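Local coordinates for protein family 88 glycosyl hydrolase (Bacteroides thetaiotaomicron, PDB 5NOA) that probably cleaves unsaturated uronyl sugars from complex plant glycans, though it may act as a lyase on arabinogalactan such as gum arabic, at residues D198-L203 / G220-W225; C120-A125 / V165-T170; K184-L189 / R250-D255. All blocks are in the same frame, centred on the assembly; numbering follows the deposited sequence.

Contact 1 (D198-L203 / G220-W225); sequences DEEAGL and GKKDFW
Lys-222 meets Asp-198, and Phe-224 meets Leu-203, on the tight turn of a two-stranded beta hairpin, strands 197-198 and 203-204, one pair charged and the other apolar. The Lys-222 chain, extended beyond CG, comes from the opposite direction to Asp-198: NZ meets Asp-198 OD2 at 3.0 Å in a salt bridge, on the syn side and somewhat out of the carboxylate plane, with a weak second bond to OD1. Glu-200 adds a long salt bridge through OE1, crossing the lysine at about a right angle. The Asp-198 carboxylate is gripped several times over. Its OD1 takes the backbone N of Ala-201 at 2.9 Å, an Asx motif that ties the side chain into the turn, while OD2 also bonds Tyr-205 OH. CG of Asp-198 stands anti to the backbone N (chi1 -177°), which sets the carboxylate facing the lysine. Asp-198 CB lies at the ring edge, 3.8 Å from Phe-224 CZ. Tyr-205 stacks on the same ring. Ala-201 CB comes in obliquely, 3.7 Å from Phe-224 CE2. Leu-203 CB sits over one face, 3.6 Å from the Phe-224 ring centroid and 9° off the normal, a CH-pi contact; Leu-203 CD1 reaches Phe-224 CD2 at 3.6 Å.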
ATOM      1  N   ASP A 198      -6.963  17.270  -0.742  1.00  9.46           N
ATOM      2  CA  ASP A 198      -6.816  18.729  -0.689  1.00  9.85           C
ATOM      3  C   ASP A 198      -6.356  19.170  -2.067  1.00 10.94           C
ATOM      4  O   ASP A 198      -5.213  18.920  -2.443  1.00 11.81           O
ATOM      5  CB  ASP A 198      -5.781  19.105   0.376  1.00 10.26           C
ATOM      6  CG  ASP A 198      -5.603  20.612   0.568  1.00 13.08           C
ATOM      7  OD1 ASP A 198      -5.403  21.319  -0.387  1.00 19.44           O
ATOM      8  OD2 ASP A 198      -5.682  21.073   1.705  1.00 18.06           O
ATOM      9  N   GLU A 199      -7.247  19.821  -2.812  1.00 12.90           N
ATOM     10  CA  GLU A 199      -6.912  20.198  -4.178  1.00 15.88           C
ATOM     11  C   GLU A 199      -5.752  21.193  -4.269  1.00 17.03           C
ATOM     12  O   GLU A 199      -4.954  21.124  -5.196  1.00 20.42           O
ATOM     13  CB  GLU A 199      -8.145  20.721  -4.935  1.00 22.99           C
ATOM     14  CG  GLU A 199      -8.716  19.698  -5.899  1.00 28.45           C
ATOM     15  CD  GLU A 199      -9.416  20.346  -7.072  1.00 31.99           C
ATOM     16  OE1 GLU A 199     -10.371  21.099  -6.804  1.00 37.12           O
ATOM     17  OE2 GLU A 199      -9.010  20.104  -8.243  1.00 38.24           O
ATOM     18  N   GLU A 200      -5.637  22.089  -3.296  1.00 14.71           N
ATOM     19  CA  GLU A 200      -4.543  23.067  -3.326  1.00 15.46           C
ATOM     20  C   GLU A 200      -3.179  22.420  -3.089  1.00 14.01           C
ATOM     21  O   GLU A 200      -2.202  22.697  -3.781  1.00 17.45           O
ATOM     22  CB  GLU A 200      -4.819  24.184  -2.345  1.00 17.77           C
ATOM     23  CG  GLU A 200      -3.801  25.318  -2.348  1.00 23.21           C
ATOM     24  CD  GLU A 200      -4.238  26.511  -1.514  1.00 33.16           C
ATOM     25  OE1 GLU A 200      -5.379  26.535  -0.988  1.00 48.42           O
ATOM     26  OE2 GLU A 200      -3.433  27.454  -1.398  1.00 45.78           O
ATOM     27  N   ALA A 201      -3.120  21.542  -2.094  1.00 12.65           N
ATOM     28  CA  ALA A 201      -1.854  20.897  -1.759  1.00 11.62           C
ATOM     29  C   ALA A 201      -1.534  19.705  -2.639  1.00 11.26           C
ATOM     30  O   ALA A 201      -0.391  19.287  -2.734  1.00 11.92           O
ATOM     31  CB  ALA A 201      -1.873  20.452  -0.335  1.00 12.05           C
ATOM     32  N   GLY A 202      -2.567  19.093  -3.202  1.00 10.55           N
ATOM     33  CA  GLY A 202      -2.372  17.882  -3.989  1.00 10.71           C
ATOM     34  C   GLY A 202      -2.049  16.640  -3.182  1.00  8.97           C
ATOM     35  O   GLY A 202      -1.436  15.726  -3.691  1.00 10.93           O
ATOM     36  N   LEU A 203      -2.499  16.584  -1.919  1.00  8.52           N
ATOM     37  CA  LEU A 203      -2.235  15.456  -1.026  1.00  7.43           C
ATOM     38  C   LEU A 203      -3.531  15.095  -0.311  1.00  7.89           C
ATOM     39  O   LEU A 203      -4.481  15.877  -0.276  1.00  8.14           O
ATOM     40  CB  LEU A 203      -1.166  15.868   0.006  1.00  8.10           C
ATOM     41  CG  LEU A 203       0.248  16.116  -0.518  1.00  8.93           C
ATOM     42  CD1 LEU A 203       1.132  16.622   0.588  1.00 10.30           C
ATOM     43  CD2 LEU A 203       0.866  14.905  -1.163  1.00  9.80           C
ATOM     44  N   GLY A 220       1.963  25.025  12.226  1.00 17.93           N
ATOM     45  CA  GLY A 220       0.993  25.759  11.436  1.00 16.65           C
ATOM     46  C   GLY A 220       0.867  25.325   9.983  1.00 15.98           C
ATOM     47  O   GLY A 220       0.252  26.029   9.210  1.00 18.88           O
ATOM     48  N   LYS A 221       1.424  24.177   9.613  1.00 14.21           N
ATOM     49  CA  LYS A 221       1.352  23.676   8.254  1.00 12.32           C
ATOM     50  C   LYS A 221       0.128  22.789   8.117  1.00 10.39           C
ATOM     51  O   LYS A 221      -0.439  22.302   9.092  1.00 10.83           O
ATOM     52  CB  LYS A 221       2.613  22.883   7.853  1.00 14.11           C
ATOM     53  CG  LYS A 221       3.958  23.598   7.923  1.00 18.17           C
ATOM     54  CD  LYS A 221       4.159  24.728   6.922  1.00 19.90           C
ATOM     55  CE  LYS A 221       5.629  25.152   6.837  1.00 23.98           C
ATOM     56  NZ  LYS A 221       5.801  26.480   6.195  1.00 29.65           N
ATOM     57  N   LYS A 222      -0.260  22.523   6.872  1.00  8.35           N
ATOM     58  CA  LYS A 222      -1.201  21.432   6.634  1.00  7.68           C
ATOM     59  C   LYS A 222      -0.561  20.123   7.076  1.00  7.86           C
ATOM     60  O   LYS A 222       0.621  19.909   6.773  1.00  9.32           O
ATOM     61  CB  LYS A 222      -1.629  21.384   5.181  1.00  8.25           C
ATOM     62  CG  LYS A 222      -2.387  22.611   4.722  1.00  8.68           C
ATOM     63  CD  LYS A 222      -2.840  22.511   3.288  1.00 10.01           C
ATOM     64  CE  LYS A 222      -3.796  23.632   2.921  1.00 11.78           C
ATOM     65  NZ  LYS A 222      -4.242  23.644   1.520  1.00 13.31           N
ATOM     66  N   ASP A 223      -1.326  19.246   7.739  1.00  7.84           N
ATOM     67  CA  ASP A 223      -0.783  18.027   8.292  1.00  8.19           C
ATOM     68  C   ASP A 223      -1.227  16.832   7.458  1.00  8.23           C
ATOM     69  O   ASP A 223      -2.371  16.375   7.572  1.00  9.17           O
ATOM     70  CB  ASP A 223      -1.252  17.871   9.726  1.00  9.25           C
ATOM     71  CG  ASP A 223      -0.660  16.645  10.408  1.00 12.16           C
ATOM     72  OD1 ASP A 223       0.423  16.148  10.006  1.00 12.53           O
ATOM     73  OD2 ASP A 223      -1.293  16.165  11.394  1.00 17.68           O
ATOM     74  N   PHE A 224      -0.318  16.327   6.633  1.00  7.14           N
ATOM     75  CA  PHE A 224      -0.553  15.156   5.778  1.00  7.49           C
ATOM     76  C   PHE A 224       0.339  14.035   6.282  1.00  7.73           C
ATOM     77  O   PHE A 224       1.551  14.169   6.323  1.00  8.72           O
ATOM     78  CB  PHE A 224      -0.233  15.479   4.324  1.00  7.93           C
ATOM     79  CG  PHE A 224      -1.128  16.523   3.745  1.00  7.61           C
ATOM     80  CD1 PHE A 224      -2.443  16.226   3.444  1.00  8.08           C
ATOM     81  CD2 PHE A 224      -0.667  17.817   3.462  1.00  7.83           C
ATOM     82  CE1 PHE A 224      -3.296  17.162   2.880  1.00  8.25           C
ATOM     83  CE2 PHE A 224      -1.532  18.754   2.894  1.00  8.00           C
ATOM     84  CZ  PHE A 224      -2.822  18.434   2.611  1.00  8.11           C
ATOM     85  N   TRP A 225      -0.253  12.901   6.624  1.00  7.52           N
ATOM     86  CA  TRP A 225       0.505  11.783   7.181  1.00  7.27           C
ATOM     87  C   TRP A 225       1.168  11.047   6.031  1.00  7.12           C
ATOM     88  O   TRP A 225       0.511  10.577   5.092  1.00  7.71           O
ATOM     89  CB  TRP A 225      -0.453  10.860   7.874  1.00  8.18           C
ATOM     90  CG  TRP A 225       0.137   9.714   8.595  1.00  9.10           C
ATOM     91  CD1 TRP A 225       1.356   9.631   9.182  1.00 10.33           C
ATOM     92  CD2 TRP A 225      -0.509   8.483   8.872  1.00 11.75           C
ATOM     93  NE1 TRP A 225       1.525   8.414   9.781  1.00 10.40           N
ATOM     94  CE2 TRP A 225       0.372   7.714   9.663  1.00 13.50           C
ATOM     95  CE3 TRP A 225      -1.741   7.966   8.555  1.00 19.45           C
ATOM     96  CZ2 TRP A 225       0.094   6.419  10.080  1.00 19.47           C
ATOM     97  CZ3 TRP A 225      -2.043   6.667   8.991  1.00 27.81           C
ATOM     98  CH2 TRP A 225      -1.131   5.942   9.761  1.00 24.95           C
TER

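Contact 2 (C120-A125 / V165-T170)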
ATOM      1  N   CYS A 120      -6.756  -8.735   2.594  1.00  6.29           N
ATOM      2  CA  CYS A 120      -6.409 -10.149   2.398  1.00  7.10           C
ATOM      3  C   CYS A 120      -6.903 -10.697   1.048  1.00  7.30           C
ATOM      4  O   CYS A 120      -6.269 -11.570   0.480  1.00  7.81           O
ATOM      5  CB  CYS A 120      -6.940 -10.977   3.568  1.00  7.76           C
ATOM      6  SG  CYS A 120      -8.719 -10.967   3.795  1.00  9.20           S
ATOM      7  N   PHE A 121      -8.036 -10.192   0.565  1.00  6.83           N
ATOM      8  CA  PHE A 121      -8.573 -10.638  -0.703  1.00  6.99           C
ATOM      9  C   PHE A 121      -7.621 -10.397  -1.859  1.00  7.02           C
ATOM     10  O   PHE A 121      -7.707 -11.112  -2.864  1.00  7.98           O
ATOM     11  CB  PHE A 121      -9.924  -9.961  -1.009  1.00  6.90           C
ATOM     12  CG  PHE A 121     -11.021 -10.122   0.037  1.00  7.97           C
ATOM     13  CD1 PHE A 121     -11.028 -11.159   0.950  1.00  8.85           C
ATOM     14  CD2 PHE A 121     -12.113  -9.240   0.029  1.00  7.35           C
ATOM     15  CE1 PHE A 121     -12.082 -11.299   1.858  1.00  9.60           C
ATOM     16  CE2 PHE A 121     -13.147  -9.378   0.906  1.00  8.31           C
ATOM     17  CZ  PHE A 121     -13.139 -10.406   1.829  1.00  9.49           C
ATOM     18  N   GLN A 122      -6.740  -9.387  -1.747  1.00  7.00           N
ATOM     19  CA  GLN A 122      -5.743  -9.180  -2.803  1.00  6.93           C
ATOM     20  C   GLN A 122      -4.863 -10.409  -2.980  1.00  7.23           C
ATOM     21  O   GLN A 122      -4.563 -10.844  -4.102  1.00  8.65           O
ATOM     22  CB  GLN A 122      -4.859  -7.979  -2.514  1.00  6.94           C
ATOM     23  CG  GLN A 122      -5.613  -6.667  -2.424  1.00  7.60           C
ATOM     24  CD  GLN A 122      -4.695  -5.469  -2.283  1.00  8.34           C
ATOM     25  OE1 GLN A 122      -3.595  -5.452  -2.870  1.00  9.10           O
ATOM     26  NE2 GLN A 122      -5.136  -4.440  -1.564  1.00  8.61           N
ATOM     27  N   THR A 123      -4.402 -10.939  -1.854  1.00  7.13           N
ATOM     28  CA  THR A 123      -3.554 -12.132  -1.873  1.00  7.54           C
ATOM     29  C   THR A 123      -4.342 -13.368  -2.275  1.00  7.44           C
ATOM     30  O   THR A 123      -3.855 -14.185  -3.056  1.00  7.89           O
ATOM     31  CB  THR A 123      -2.821 -12.280  -0.535  1.00  8.80           C
ATOM     32  OG1 THR A 123      -1.912 -11.168  -0.399  1.00 10.09           O
ATOM     33  CG2 THR A 123      -2.019 -13.542  -0.476  1.00  8.89           C
ATOM     34  N   TYR A 124      -5.582 -13.477  -1.795  1.00  6.82           N
ATOM     35  CA  TYR A 124      -6.376 -14.627  -2.193  1.00  8.00           C
ATOM     36  C   TYR A 124      -6.585 -14.648  -3.704  1.00  8.25           C
ATOM     37  O   TYR A 124      -6.497 -15.716  -4.327  1.00  9.22           O
ATOM     38  CB  TYR A 124      -7.691 -14.673  -1.461  1.00  8.00           C
ATOM     39  CG  TYR A 124      -7.615 -14.677   0.042  1.00  7.64           C
ATOM     40  CD1 TYR A 124      -6.461 -15.030   0.735  1.00  8.74           C
ATOM     41  CD2 TYR A 124      -8.699 -14.274   0.791  1.00  7.61           C
ATOM     42  CE1 TYR A 124      -6.410 -14.976   2.114  1.00  8.43           C
ATOM     43  CE2 TYR A 124      -8.663 -14.237   2.166  1.00  7.46           C
ATOM     44  CZ  TYR A 124      -7.522 -14.606   2.844  1.00  7.66           C
ATOM     45  OH  TYR A 124      -7.411 -14.570   4.211  1.00  9.02           O
ATOM     46  N   ALA A 125      -6.847 -13.475  -4.291  1.00  7.99           N
ATOM     47  CA  ALA A 125      -7.012 -13.354  -5.740  1.00  8.37           C
ATOM     48  C   ALA A 125      -5.725 -13.692  -6.468  1.00  9.03           C
ATOM     49  O   ALA A 125      -5.750 -14.363  -7.512  1.00  9.81           O
ATOM     50  CB  ALA A 125      -7.485 -11.969  -6.095  1.00  9.30           C
ATOM     51  N   VAL A 165      -8.360  -1.672  -0.481  1.00  6.37           N
ATOM     52  CA  VAL A 165      -9.508  -2.157  -1.217  1.00  6.56           C
ATOM     53  C   VAL A 165      -9.490  -1.832  -2.703  1.00  6.79           C
ATOM     54  O   VAL A 165     -10.028  -2.611  -3.488  1.00  7.28           O
ATOM     55  CB  VAL A 165     -10.866  -1.770  -0.591  1.00  7.19           C
ATOM     56  CG1 VAL A 165     -11.965  -2.683  -1.086  1.00  7.82           C
ATOM     57  CG2 VAL A 165     -10.809  -1.838   0.916  1.00  7.46           C
ATOM     58  N   MET A 166      -8.893  -0.731  -3.148  1.00  7.00           N
ATOM     59  CA  MET A 166      -8.956  -0.461  -4.588  1.00  7.06           C
ATOM     60  C   MET A 166      -8.440  -1.618  -5.409  1.00  7.45           C
ATOM     61  O   MET A 166      -9.081  -1.979  -6.383  1.00  8.12           O
ATOM     62  CB  MET A 166      -8.242   0.817  -4.977  1.00  8.35           C
ATOM     63  CG  MET A 166      -8.869   2.084  -4.439  1.00  9.63           C
ATOM     64  SD  MET A 166      -8.239   3.600  -5.164  1.00  9.79           S
ATOM     65  CE  MET A 166      -6.491   3.430  -4.877  1.00 11.24           C
ATOM     66  N   PRO A 167      -7.291  -2.222  -5.052  1.00  7.13           N
ATOM     67  CA  PRO A 167      -6.794  -3.346  -5.867  1.00  8.07           C
ATOM     68  C   PRO A 167      -7.627  -4.607  -5.762  1.00  8.40           C
ATOM     69  O   PRO A 167      -7.570  -5.455  -6.664  1.00  9.38           O
ATOM     70  CB  PRO A 167      -5.356  -3.557  -5.366  1.00  8.57           C
ATOM     71  CG  PRO A 167      -5.034  -2.267  -4.633  1.00  7.84           C
ATOM     72  CD  PRO A 167      -6.328  -1.873  -4.003  1.00  7.23           C
ATOM     73  N   VAL A 168      -8.448  -4.742  -4.724  1.00  7.42           N
ATOM     74  CA  VAL A 168      -9.425  -5.825  -4.675  1.00  8.46           C
ATOM     75  C   VAL A 168     -10.401  -5.692  -5.827  1.00  8.06           C
ATOM     76  O   VAL A 168     -10.766  -6.667  -6.475  1.00  8.45           O
ATOM     77  CB  VAL A 168     -10.190  -5.838  -3.334  1.00  9.20           C
ATOM     78  CG1 VAL A 168     -11.317  -6.889  -3.346  1.00 10.42           C
ATOM     79  CG2 VAL A 168      -9.256  -6.149  -2.177  1.00  8.80           C
ATOM     80  N   MET A 169     -10.816  -4.460  -6.082  1.00  8.04           N
ATOM     81  CA  MET A 169     -11.811  -4.205  -7.133  1.00  8.85           C
ATOM     82  C   MET A 169     -11.276  -4.564  -8.500  1.00  8.63           C
ATOM     83  O   MET A 169     -11.946  -5.218  -9.304  1.00  9.12           O
ATOM     84  CB  MET A 169     -12.280  -2.756  -7.097  1.00  9.89           C
ATOM     85  CG  MET A 169     -12.749  -2.253  -5.729  1.00 11.40           C
ATOM     86  SD  MET A 169     -14.090  -3.181  -4.978  1.00 11.96           S
ATOM     87  CE  MET A 169     -15.496  -2.348  -5.710  1.00 13.37           C
ATOM     88  N   THR A 170     -10.036  -4.153  -8.774  1.00  8.09           N
ATOM     89  CA  THR A 170      -9.443  -4.441 -10.075  1.00  8.60           C
ATOM     90  C   THR A 170      -9.111  -5.933 -10.207  1.00  8.36           C
ATOM     91  O   THR A 170      -9.296  -6.513 -11.290  1.00 10.02           O
ATOM     92  CB  THR A 170      -8.221  -3.557 -10.335  1.00 10.00           C
ATOM     93  OG1 THR A 170      -7.348  -3.583  -9.216  1.00 11.48           O
ATOM     94  CG2 THR A 170      -8.598  -2.117 -10.584  1.00 13.06           C
TER
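Segments 120-125 and 165-170, on helices 120-130 and 160-176, have axes 8.6 Å apart at closest approach and inclined at 32°, as neighbours in the all-alpha barrel of this six-hairpin clan. The CA atoms of Gln-122 and Val-168 approach to 5.3 Å. Helix 160-176 is kinked at Pro-167, where the N atoms of Pro-167 and Val-168 make no bond to the preceding turn. The Gln-122 chain, extended beyond CG, brings its amide obliquely against the Pro-167 ring: Gln-122 OE1 is 3.6 Å from Pro-167 CB, and NE2 is 3.7 Å from Pro-167 CD. That NE2 also donates to the carbonyl oxygens of Tyr-163 and Met-164, so the buried NE2 is satisfied by two backbone carbonyls just before the kink. A leucine here would probably leave both carbonyls without that donor. Val-168 fits between Gln-122 and Phe-121. Its CG1 stands anti to the backbone N (chi1 174°), bringing that methyl to the edge of the Phe-121 ring, which also packs on Ala-140 and Met-144 of helix 135-149. The valine and glutamine side chains cross at about a right angle, with Val-168 CG2 3.7 Å from Gln-122 CG and 4.0 Å from Phe-121 CB.

Contact 3 (K184-L189 / R250-D255)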
ATOM      1  N   LYS A 184     -18.082   0.616  -8.992  1.00  8.50           N
ATOM      2  CA  LYS A 184     -17.979   0.860  -7.555  1.00  9.09           C
ATOM      3  C   LYS A 184     -16.596   1.309  -7.118  1.00  8.35           C
ATOM      4  O   LYS A 184     -16.499   2.094  -6.171  1.00  9.30           O
ATOM      5  CB  LYS A 184     -18.505  -0.361  -6.799  1.00  9.96           C
ATOM      6  CG  LYS A 184     -20.022  -0.527  -6.947  1.00 10.28           C
ATOM      7  CD  LYS A 184     -20.781   0.434  -6.048  1.00 11.12           C
ATOM      8  CE  LYS A 184     -22.285   0.330  -6.224  1.00 12.41           C
ATOM      9  NZ  LYS A 184     -22.991   1.220  -5.272  1.00 13.69           N
ATOM     10  N   LEU A 185     -15.541   0.841  -7.790  1.00  8.17           N
ATOM     11  CA  LEU A 185     -14.212   1.426  -7.542  1.00  8.65           C
ATOM     12  C   LEU A 185     -14.309   2.939  -7.679  1.00  8.36           C
ATOM     13  O   LEU A 185     -13.834   3.703  -6.828  1.00  8.26           O
ATOM     14  CB  LEU A 185     -13.228   0.847  -8.567  1.00  9.04           C
ATOM     15  CG  LEU A 185     -11.855   1.530  -8.657  1.00  9.11           C
ATOM     16  CD1 LEU A 185     -11.116   1.456  -7.364  1.00  9.64           C
ATOM     17  CD2 LEU A 185     -11.091   0.908  -9.793  1.00  9.78           C
ATOM     18  N   HIS A 186     -14.939   3.396  -8.778  1.00  8.24           N
ATOM     19  CA  HIS A 186     -15.040   4.837  -8.995  1.00  8.50           C
ATOM     20  C   HIS A 186     -15.901   5.521  -7.934  1.00  8.00           C
ATOM     21  O   HIS A 186     -15.519   6.571  -7.407  1.00  9.07           O
ATOM     22  CB  HIS A 186     -15.597   5.103 -10.365  1.00  9.77           C
ATOM     23  CG  HIS A 186     -15.636   6.537 -10.693  1.00 11.37           C
ATOM     24  ND1 HIS A 186     -16.787   7.273 -10.614  1.00 14.51           N
ATOM     25  CD2 HIS A 186     -14.650   7.405 -11.020  1.00 12.99           C
ATOM     26  CE1 HIS A 186     -16.526   8.532 -10.917  1.00 16.59           C
ATOM     27  NE2 HIS A 186     -15.230   8.642 -11.157  1.00 15.41           N
ATOM     28  N   GLU A 187     -17.060   4.933  -7.629  1.00  8.05           N
ATOM     29  CA  GLU A 187     -17.964   5.558  -6.677  1.00  8.15           C
ATOM     30  C   GLU A 187     -17.307   5.676  -5.294  1.00  7.30           C
ATOM     31  O   GLU A 187     -17.354   6.735  -4.647  1.00  8.28           O
ATOM     32  CB  GLU A 187     -19.245   4.749  -6.590  1.00  9.75           C
ATOM     33  CG  GLU A 187     -20.234   5.366  -5.633  1.00 12.96           C
ATOM     34  CD  GLU A 187     -21.564   4.691  -5.592  1.00 16.37           C
ATOM     35  OE1 GLU A 187     -21.759   3.638  -6.211  1.00 16.68           O
ATOM     36  OE2 GLU A 187     -22.421   5.264  -4.866  1.00 22.55           O
ATOM     37  N   TYR A 188     -16.662   4.611  -4.854  1.00  7.07           N
ATOM     38  CA  TYR A 188     -16.050   4.623  -3.528  1.00  7.03           C
ATOM     39  C   TYR A 188     -14.834   5.551  -3.469  1.00  6.36           C
ATOM     40  O   TYR A 188     -14.616   6.220  -2.452  1.00  7.10           O
ATOM     41  CB  TYR A 188     -15.704   3.208  -3.056  1.00  7.10           C
ATOM     42  CG  TYR A 188     -16.876   2.246  -2.913  1.00  7.49           C
ATOM     43  CD1 TYR A 188     -18.181   2.670  -2.727  1.00  7.62           C
ATOM     44  CD2 TYR A 188     -16.638   0.881  -3.006  1.00  7.85           C
ATOM     45  CE1 TYR A 188     -19.213   1.731  -2.572  1.00  8.48           C
ATOM     46  CE2 TYR A 188     -17.642  -0.033  -2.908  1.00  7.91           C
ATOM     47  CZ  TYR A 188     -18.941   0.399  -2.676  1.00  7.79           C
ATOM     48  OH  TYR A 188     -19.916  -0.557  -2.555  1.00  8.72           O
ATOM     49  N   LEU A 189     -14.031   5.591  -4.525  1.00  7.03           N
ATOM     50  CA  LEU A 189     -12.886   6.494  -4.542  1.00  7.87           C
ATOM     51  C   LEU A 189     -13.351   7.936  -4.647  1.00  7.18           C
ATOM     52  O   LEU A 189     -12.787   8.817  -4.004  1.00  8.34           O
ATOM     53  CB  LEU A 189     -11.975   6.158  -5.692  1.00  8.04           C
ATOM     54  CG  LEU A 189     -10.794   7.111  -5.905  1.00  9.32           C
ATOM     55  CD1 LEU A 189      -9.910   7.177  -4.698  1.00  9.83           C
ATOM     56  CD2 LEU A 189      -9.984   6.693  -7.103  1.00 10.25           C
ATOM     57  N   ARG A 250     -10.622   5.655 -16.287  1.00 10.64           N
ATOM     58  CA  ARG A 250      -9.166   5.505 -16.173  1.00 10.53           C
ATOM     59  C   ARG A 250      -8.444   6.824 -16.177  1.00  9.69           C
ATOM     60  O   ARG A 250      -7.501   7.000 -15.411  1.00 10.34           O
ATOM     61  CB  ARG A 250      -8.676   4.610 -17.311  1.00 10.92           C
ATOM     62  CG  ARG A 250      -7.211   4.279 -17.288  1.00 11.03           C
ATOM     63  CD  ARG A 250      -6.941   3.158 -18.276  1.00 11.99           C
ATOM     64  NE  ARG A 250      -5.548   2.746 -18.354  1.00 12.13           N
ATOM     65  CZ  ARG A 250      -4.649   3.260 -19.184  1.00 12.38           C
ATOM     66  NH1 ARG A 250      -4.982   4.258 -19.997  1.00 13.71           N
ATOM     67  NH2 ARG A 250      -3.406   2.781 -19.160  1.00 14.68           N
ATOM     68  N   GLN A 251      -8.905   7.761 -16.997  1.00 11.00           N
ATOM     69  CA  GLN A 251      -8.217   9.052 -17.058  1.00 11.34           C
ATOM     70  C   GLN A 251      -8.298   9.833 -15.751  1.00  9.67           C
ATOM     71  O   GLN A 251      -7.337  10.553 -15.392  1.00 11.56           O
ATOM     72  CB  GLN A 251      -8.685   9.911 -18.230  1.00 13.08           C
ATOM     73  CG  GLN A 251      -7.802  11.119 -18.477  1.00 14.94           C
ATOM     74  CD  GLN A 251      -6.389  10.728 -18.874  1.00 17.59           C
ATOM     75  OE1 GLN A 251      -6.193   9.901 -19.753  1.00 26.27           O
ATOM     76  NE2 GLN A 251      -5.413  11.307 -18.223  1.00 21.56           N
ATOM     77  N   GLU A 252      -9.411   9.688 -15.028  1.00 10.72           N
ATOM     78  CA  GLU A 252      -9.506  10.323 -13.712  1.00 12.11           C
ATOM     79  C   GLU A 252      -8.473   9.777 -12.752  1.00 10.78           C
ATOM     80  O   GLU A 252      -7.854  10.532 -11.982  1.00 11.38           O
ATOM     81  CB  GLU A 252     -10.887  10.156 -13.107  1.00 12.93           C
ATOM     82  CG  GLU A 252     -11.998  10.843 -13.883  1.00 15.06           C
ATOM     83  CD  GLU A 252     -13.380  10.581 -13.315  1.00 17.86           C
ATOM     84  OE1 GLU A 252     -13.528  10.584 -12.084  1.00 18.83           O
ATOM     85  OE2 GLU A 252     -14.302  10.379 -14.115  1.00 26.59           O
ATOM     86  N   TYR A 253      -8.266   8.459 -12.786  1.00 10.45           N
ATOM     87  CA  TYR A 253      -7.270   7.846 -11.913  1.00  9.12           C
ATOM     88  C   TYR A 253      -5.874   8.266 -12.279  1.00  8.47           C
ATOM     89  O   TYR A 253      -5.053   8.565 -11.406  1.00  9.35           O
ATOM     90  CB  TYR A 253      -7.352   6.327 -11.922  1.00  9.57           C
ATOM     91  CG  TYR A 253      -8.725   5.774 -11.671  1.00  9.41           C
ATOM     92  CD1 TYR A 253      -9.631   6.379 -10.796  1.00 12.56           C
ATOM     93  CD2 TYR A 253      -9.163   4.690 -12.349  1.00  9.71           C
ATOM     94  CE1 TYR A 253     -10.904   5.856 -10.607  1.00 12.47           C
ATOM     95  CE2 TYR A 253     -10.414   4.141 -12.160  1.00 10.83           C
ATOM     96  CZ  TYR A 253     -11.282   4.731 -11.269  1.00  9.97           C
ATOM     97  OH  TYR A 253     -12.528   4.196 -11.052  1.00 11.48           O
ATOM     98  N   ILE A 254      -5.585   8.324 -13.589  1.00  8.22           N
ATOM     99  CA  ILE A 254      -4.284   8.765 -14.046  1.00  8.47           C
ATOM    100  C   ILE A 254      -4.041  10.192 -13.604  1.00  8.54           C
ATOM    101  O   ILE A 254      -2.940  10.528 -13.108  1.00  9.26           O
ATOM    102  CB  ILE A 254      -4.169   8.644 -15.583  1.00  9.36           C
ATOM    103  CG1 ILE A 254      -4.221   7.154 -16.006  1.00  9.55           C
ATOM    104  CG2 ILE A 254      -2.944   9.376 -16.104  1.00  9.90           C
ATOM    105  CD1 ILE A 254      -4.352   6.938 -17.483  1.00 10.11           C
ATOM    106  N   ASP A 255      -5.051  11.034 -13.796  1.00  9.20           N
ATOM    107  CA  ASP A 255      -4.910  12.451 -13.457  1.00  9.95           C
ATOM    108  C   ASP A 255      -4.598  12.632 -11.973  1.00  9.25           C
ATOM    109  O   ASP A 255      -3.731  13.417 -11.600  1.00  9.75           O
ATOM    110  CB  ASP A 255      -6.160  13.257 -13.839  1.00 12.40           C
ATOM    111  CG  ASP A 255      -6.303  13.504 -15.347  1.00 15.29           C
ATOM    112  OD1 ASP A 255      -5.367  13.194 -16.102  1.00 19.15           O
ATOM    113  OD2 ASP A 255      -7.390  13.980 -15.759  1.00 21.69           O
TER
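A histidine-carboxylate hydrogen bond on the partly exposed side and a tyrosine wedged beneath it join helix 180-196 to helix 250-266. His-186 NE2 donates to Glu-252 OE1 at 2.7 Å, with an N-H...O angle of 160°. The acceptor lies in the imidazole plane but is met from above the plane of the carboxylate, and the two flat groups stand 83° apart. His-186 reaches this position because CG is anti to the backbone N, carrying the ring across to the other helix; Tyr-249, just before that helix, stacks on it. The bond, together with that stack, helps to hold the imidazole's rotation. This is helix-to-helix packing in an all-alpha barrel, with the axes of segments 184-189 and 250-255 11.5 Å apart at closest approach and inclined at 42°, a separation wide enough to hold a whole tyrosine. Tyr-253 fills it, its ring directed at the other helix and also packed on Val-239 and Leu-240 of helix 226-242. Tyr-253 OH lies 3.3 Å from both CA and CB of His-186, at the edge of the imidazole and in its plane. Two leucines one turn apart receive the ring obliquely. Both also pack on helix 160-176, Leu-185 on Met-166 and Met-169, Leu-189 on Leu-162. Leu-185 CG comes within 3.6 Å of Tyr-253 OH, while CD2 of Leu-189 touches the ring farther back, 3.7 Å from Tyr-253 CE1.

From the N terminus, contact 2 comes first: it closes a largely helical loop of 39 residues between helix 120-130 and helix 160-176, spanning helix 135-149. The chain then passes directly into helix 180-196, where contact 3 opens; its 60-residue loop ends on helix 250-266. Contact 1 lies entirely within that loop, drawing the approach to helix 226-242 onto the hairpin that follows helix 180-196. Contacts 2 and 3 are in series but touch, since Met-166 and Met-169 pack on the helix of Lys-184, Leu-185 and Leu-189. Contact 1 stands apart, its centre about 28 Å from that of contact 2, on the opposite side of the chain's centre.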